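Local coordinates for uncharacterized protein AF_1382 (Archaeoglobus fulgidus DSM 4304, PDB 2QVO), which is of unknown function but has a topology resembling a winged helix, consistent with a role in binding DNA, at residues Lys52-Glu55 / Met59-Cys62; Ile21-Leu26 / Gln83-Ile88. One frame throughout, in Å; residues are numbered along the deposited sequence.

Neither contact is a fully buried core contact: contact 1 lies near the surface and contact 2 is partly buried. Their centres are about 16 Å apart, on opposite sides of the chain's centre. Contact 1 joins neighbours in sequence, the end of helix 44-56 and the start of strand 60-65, through a backbone hydrogen bond, waters and packing. Contact 2 joins distant parts of the chain, helices 12-26 and 75-90, by side chains alone: two tyrosines against the aliphatic chain of one lysine. Helix 12-26 connects them, as its L18 touches F54 and M59 of contact 1 and I84 of contact 2, while V60 CG1 packs 4.2 Å from I21 CD1.

Contact 1 of 2, residues Lys52-Glu55 / Met59-Cys62; sequences KKFE and MVEC
V60 O takes a hydrogen bond of 2.7 Å from water 1 and a weaker CA-H...O contact from E55, whose CA-H points at it almost straight, with E55 CA 3.5 Å from V60 O. The same water reaches back to E55 O through a weak bond, so it bridges the helix end and the strand. The direct backbone link is M59 N to F54 O, 2.9 Å long and nearly linear at 166°.

Packing fills the angle between the two backbones. V60 CG2, held between the backbone N and the carbonyl carbon of its own residue, is pressed against the helix, 3.6 Å from F54 CB and close to E55 N. CG1, the other branch, also meets F54 CB and lies obliquely to the ring. On the same side of the F54 ring as V60 CG1, M59 makes a Met-aromatic contact: its SD is 5.0 Å from the ring centroid, 50° off the normal, and comes closest at CD1. F54 and M59 both pack against L18 of helix 12-26.

Toward C62 the polar side takes over. The E55 chain leaves with CG opposite its backbone N (chi1 -165°) and runs extended, which carries the carboxylate to the C62 side chain, OE2 3.8 Å from C62 CB. Water 2 ties them further, donating to E55 OE2 and accepting from C62 N at 2.9 Å; the carboxylate thereby grips the strand's backbone indirectly. V60 and C62 in turn lean on strand 68-73, through I71, L73 and K69. Such a tight turn from a helix into the first strand of the 60-65/68-73 hairpin is consistent with the passage from recognition helix to wing in winged-helix domains.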
loop_
_atom_site.group_PDB
_atom_site.type_symbol
_atom_site.label_atom_id
_atom_site.label_comp_id
_atom_site.label_asym_id
_atom_site.label_seq_id
_atom_site.Cartn_x
_atom_site.Cartn_y
_atom_site.Cartn_z
ATOM N N LYS A 52 -7.343 -4.024 -4.484
ATOM C CA LYS A 52 -8.808 -4.104 -4.556
ATOM C C LYS A 52 -9.421 -4.333 -3.166
ATOM O O LYS A 52 -10.475 -3.781 -2.845
ATOM C CB LYS A 52 -9.267 -5.175 -5.558
ATOM C CG LYS A 52 -8.897 -4.892 -7.040
ATOM C CD LYS A 52 -9.777 -3.826 -7.684
ATOM N N LYS A 53 -8.746 -5.122 -2.336
ATOM C CA LYS A 53 -9.212 -5.338 -0.963
ATOM C C LYS A 53 -9.097 -4.049 -0.138
ATOM O O LYS A 53 -10.004 -3.722 0.643
ATOM C CB LYS A 53 -8.470 -6.500 -0.298
ATOM C CG LYS A 53 -8.785 -7.871 -0.944
ATOM C CD LYS A 53 -8.194 -9.036 -0.145
ATOM C CE LYS A 53 -8.680 -10.377 -0.672
ATOM N N PHE A 54 -7.996 -3.319 -0.325
ATOM C CA PHE A 54 -7.807 -2.023 0.341
ATOM C C PHE A 54 -8.877 -1.027 -0.085
ATOM O O PHE A 54 -9.384 -0.257 0.742
ATOM C CB PHE A 54 -6.415 -1.426 0.062
ATOM C CG PHE A 54 -5.290 -2.097 0.806
ATOM C CD1 PHE A 54 -5.524 -2.810 1.978
ATOM C CD2 PHE A 54 -3.984 -1.973 0.361
ATOM C CE1 PHE A 54 -4.474 -3.420 2.667
ATOM C CE2 PHE A 54 -2.933 -2.574 1.051
ATOM C CZ PHE A 54 -3.185 -3.307 2.199
ATOM N N GLU A 55 -9.185 -1.032 -1.382
ATOM C CA GLU A 55 -10.225 -0.185 -1.965
ATOM C C GLU A 55 -11.593 -0.529 -1.333
ATOM O O GLU A 55 -12.343 0.370 -0.937
ATOM C CB GLU A 55 -10.225 -0.363 -3.492
ATOM C CG GLU A 55 -10.988 0.671 -4.304
ATOM C CD GLU A 55 -10.973 0.368 -5.807
ATOM O OE1 GLU A 55 -10.735 -0.804 -6.202
ATOM O OE2 GLU A 55 -11.206 1.304 -6.599
ATOM N N MET A 59 -9.523 2.173 2.228
ATOM C CA MET A 59 -8.188 2.621 2.653
ATOM C C MET A 59 -7.378 3.229 1.496
ATOM O O MET A 59 -6.439 3.995 1.718
ATOM C CB MET A 59 -7.392 1.468 3.265
ATOM C CG MET A 59 -7.956 0.932 4.582
ATOM S SD MET A 59 -7.195 -0.643 5.008
ATOM C CE MET A 59 -5.517 -0.114 5.350
ATOM N N VAL A 60 -7.733 2.855 0.275
ATOM C CA VAL A 60 -7.121 3.445 -0.912
ATOM C C VAL A 60 -8.194 3.769 -1.928
ATOM O O VAL A 60 -9.300 3.227 -1.869
ATOM C CB VAL A 60 -6.063 2.508 -1.578
ATOM C CG1 VAL A 60 -4.983 2.065 -0.588
ATOM C CG2 VAL A 60 -6.721 1.330 -2.291
ATOM N N GLU A 61 -7.854 4.655 -2.861
ATOM C CA GLU A 61 -8.633 4.861 -4.061
ATOM C C GLU A 61 -7.729 4.623 -5.273
ATOM O O GLU A 61 -6.521 4.879 -5.215
ATOM C CB GLU A 61 -9.225 6.274 -4.103
ATOM C CG GLU A 61 -10.435 6.457 -3.211
ATOM C CD GLU A 61 -10.879 7.906 -3.093
ATOM O OE1 GLU A 61 -10.774 8.657 -4.088
ATOM O OE2 GLU A 61 -11.346 8.286 -1.999
ATOM N N CYS A 62 -8.323 4.096 -6.340
ATOM C CA CYS A 62 -7.627 3.854 -7.603
ATOM C C CYS A 62 -8.155 4.760 -8.683
ATOM O O CYS A 62 -9.344 5.093 -8.705
ATOM C CB CYS A 62 -7.877 2.430 -8.085
ATOM S SG CYS A 62 -7.280 1.186 -6.996
HETATM O O HOH W 1 -11.819 3.758 -1.236
HETATM O O HOH W 2 -11.190 3.843 -6.408
#

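Contact 2 of 2, residues Ile21-Leu26 / Gln83-Ile88; sequences IYYESL and QIKSII
Y22 and Y23 meet K85 from neighbouring positions of one helix, and the contact is made by van der Waals packing on its aliphatic chain. Y23 brings its hydroxyl: OH lies 3.3 Å from K85 CG and 3.4 Å from K85 CE, with CE at the ring's edge near its plane. K85 CD lies obliquely to the Y22 ring, 3.9 Å from Y22 OH. Each tyrosine crosses the lysine at about a right angle; K85 CG is opposite the backbone N (chi1 -179°), and the chain stays extended to CE and bends only at its last torsion, where NZ makes a weak, long ion pair with D89.

Between the aromatic rings, Y22 CD2 sits 3.8 Å above the plane of Y23, over its centre. Y22 is buried, with A81 and Q82 of helix 75-90 and L73 of strand 68-73 around it.

No hydrogen bond crosses the contact; each helix keeps its own. S86 OG donates to Q83 O at 2.6 Å, on the same face of that carbonyl's plane as I87 N, so Q83 O accepts two donors.

The arrangement is plain helix-helix packing, in which the C-terminal helix lies against helix 12-26, consistent with a winged-helix fold.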
loop_
_atom_site.group_PDB
_atom_site.type_symbol
_atom_site.label_atom_id
_atom_site.label_comp_id
_atom_site.label_asym_id
_atom_site.label_seq_id
_atom_site.Cartn_x
_atom_site.Cartn_y
_atom_site.Cartn_z
ATOM N N ILE A 21 2.962 2.244 -0.456
ATOM C CA ILE A 21 2.111 3.354 -0.889
ATOM C C ILE A 21 2.337 4.560 0.020
ATOM O O ILE A 21 2.473 5.683 -0.451
ATOM C CB ILE A 21 0.609 2.953 -0.876
ATOM C CG1 ILE A 21 0.373 1.736 -1.781
ATOM C CG2 ILE A 21 -0.309 4.132 -1.292
ATOM C CD1 ILE A 21 -1.004 1.075 -1.579
ATOM N N TYR A 22 2.359 4.308 1.325
ATOM C CA TYR A 22 2.559 5.351 2.323
ATOM C C TYR A 22 3.859 6.140 2.075
ATOM O O TYR A 22 3.823 7.375 1.908
ATOM C CB TYR A 22 2.532 4.718 3.723
ATOM C CG TYR A 22 2.845 5.679 4.850
ATOM C CD1 TYR A 22 1.895 6.609 5.287
ATOM C CD2 TYR A 22 4.091 5.660 5.467
ATOM C CE1 TYR A 22 2.193 7.502 6.323
ATOM C CE2 TYR A 22 4.396 6.541 6.507
ATOM C CZ TYR A 22 3.449 7.450 6.924
ATOM O OH TYR A 22 3.777 8.319 7.944
ATOM N N TYR A 23 4.986 5.436 2.031
ATOM C CA TYR A 23 6.287 6.088 1.875
ATOM C C TYR A 23 6.457 6.736 0.508
ATOM O O TYR A 23 7.011 7.821 0.403
ATOM C CB TYR A 23 7.437 5.136 2.171
ATOM C CG TYR A 23 7.575 4.878 3.653
ATOM C CD1 TYR A 23 7.951 5.910 4.524
ATOM C CD2 TYR A 23 7.307 3.627 4.185
ATOM C CE1 TYR A 23 8.074 5.692 5.882
ATOM C CE2 TYR A 23 7.415 3.394 5.555
ATOM C CZ TYR A 23 7.802 4.432 6.391
ATOM O OH TYR A 23 7.924 4.213 7.744
ATOM N N GLU A 24 5.957 6.077 -0.531
ATOM C CA GLU A 24 6.041 6.651 -1.883
ATOM C C GLU A 24 5.234 7.966 -1.986
ATOM O O GLU A 24 5.725 8.966 -2.523
ATOM C CB GLU A 24 5.586 5.619 -2.921
ATOM C CG GLU A 24 5.601 6.114 -4.363
ATOM C CD GLU A 24 6.997 6.244 -4.970
ATOM O OE1 GLU A 24 7.080 6.173 -6.212
ATOM O OE2 GLU A 24 7.997 6.446 -4.233
ATOM N N SER A 25 4.015 7.978 -1.450
ATOM C CA SER A 25 3.179 9.187 -1.482
ATOM C C SER A 25 3.769 10.302 -0.609
ATOM O O SER A 25 3.807 11.468 -1.024
ATOM C CB SER A 25 1.743 8.877 -1.061
ATOM O OG SER A 25 1.739 8.177 0.168
ATOM N N LEU A 26 4.251 9.925 0.576
ATOM C CA LEU A 26 4.896 10.841 1.514
ATOM C C LEU A 26 6.080 11.586 0.874
ATOM O O LEU A 26 6.335 12.746 1.193
ATOM C CB LEU A 26 5.399 10.056 2.729
ATOM C CG LEU A 26 5.695 10.737 4.067
ATOM C CD1 LEU A 26 4.410 10.871 4.872
ATOM C CD2 LEU A 26 6.720 9.900 4.845
ATOM N N GLN A 83 0.028 4.574 12.011
ATOM C CA GLN A 83 -0.007 3.793 13.252
ATOM C C GLN A 83 0.823 2.513 13.127
ATOM O O GLN A 83 1.527 2.133 14.058
ATOM C CB GLN A 83 -1.449 3.466 13.645
ATOM C CG GLN A 83 -2.322 4.674 14.008
ATOM C CD GLN A 83 -2.097 5.181 15.425
ATOM O OE1 GLN A 83 -2.072 4.406 16.391
ATOM N NE2 GLN A 83 -1.932 6.493 15.559
ATOM N N ILE A 84 0.775 1.871 11.961
ATOM C CA ILE A 84 1.614 0.702 11.710
ATOM C C ILE A 84 3.111 1.069 11.737
ATOM O O ILE A 84 3.939 0.340 12.294
ATOM C CB ILE A 84 1.234 -0.004 10.397
ATOM C CG1 ILE A 84 -0.148 -0.663 10.532
ATOM C CG2 ILE A 84 2.304 -1.027 10.029
ATOM C CD1 ILE A 84 -0.714 -1.262 9.244
ATOM N N LYS A 85 3.449 2.211 11.139
ATOM C CA LYS A 85 4.807 2.744 11.209
ATOM C C LYS A 85 5.303 2.799 12.662
ATOM O O LYS A 85 6.407 2.342 12.965
ATOM C CB LYS A 85 4.876 4.133 10.564
ATOM C CG LYS A 85 6.275 4.758 10.584
ATOM C CD LYS A 85 6.243 6.233 10.199
ATOM C CE LYS A 85 7.666 6.775 10.007
ATOM N NZ LYS A 85 8.533 6.512 11.201
ATOM N N SER A 86 4.489 3.345 13.559
ATOM C CA SER A 86 4.881 3.387 14.974
ATOM C C SER A 86 5.046 1.990 15.575
ATOM O O SER A 86 5.979 1.761 16.340
ATOM C CB SER A 86 3.933 4.249 15.811
ATOM O OG SER A 86 2.618 3.746 15.778
ATOM N N ILE A 87 4.167 1.056 15.211
ATOM C CA ILE A 87 4.303 -0.331 15.679
ATOM C C ILE A 87 5.610 -0.948 15.204
ATOM O O ILE A 87 6.352 -1.523 15.995
ATOM C CB ILE A 87 3.107 -1.221 15.262
ATOM C CG1 ILE A 87 1.846 -0.754 15.993
ATOM C CG2 ILE A 87 3.383 -2.695 15.605
ATOM C CD1 ILE A 87 0.580 -1.297 15.427
ATOM N N ILE A 88 5.905 -0.804 13.913
ATOM C CA ILE A 88 7.164 -1.313 13.369
ATOM C C ILE A 88 8.366 -0.735 14.123
ATOM O O ILE A 88 9.295 -1.479 14.457
ATOM C CB ILE A 88 7.280 -1.063 11.841
ATOM C CG1 ILE A 88 6.257 -1.925 11.091
ATOM C CG2 ILE A 88 8.709 -1.337 11.343
ATOM C CD1 ILE A 88 6.078 -1.543 9.620
#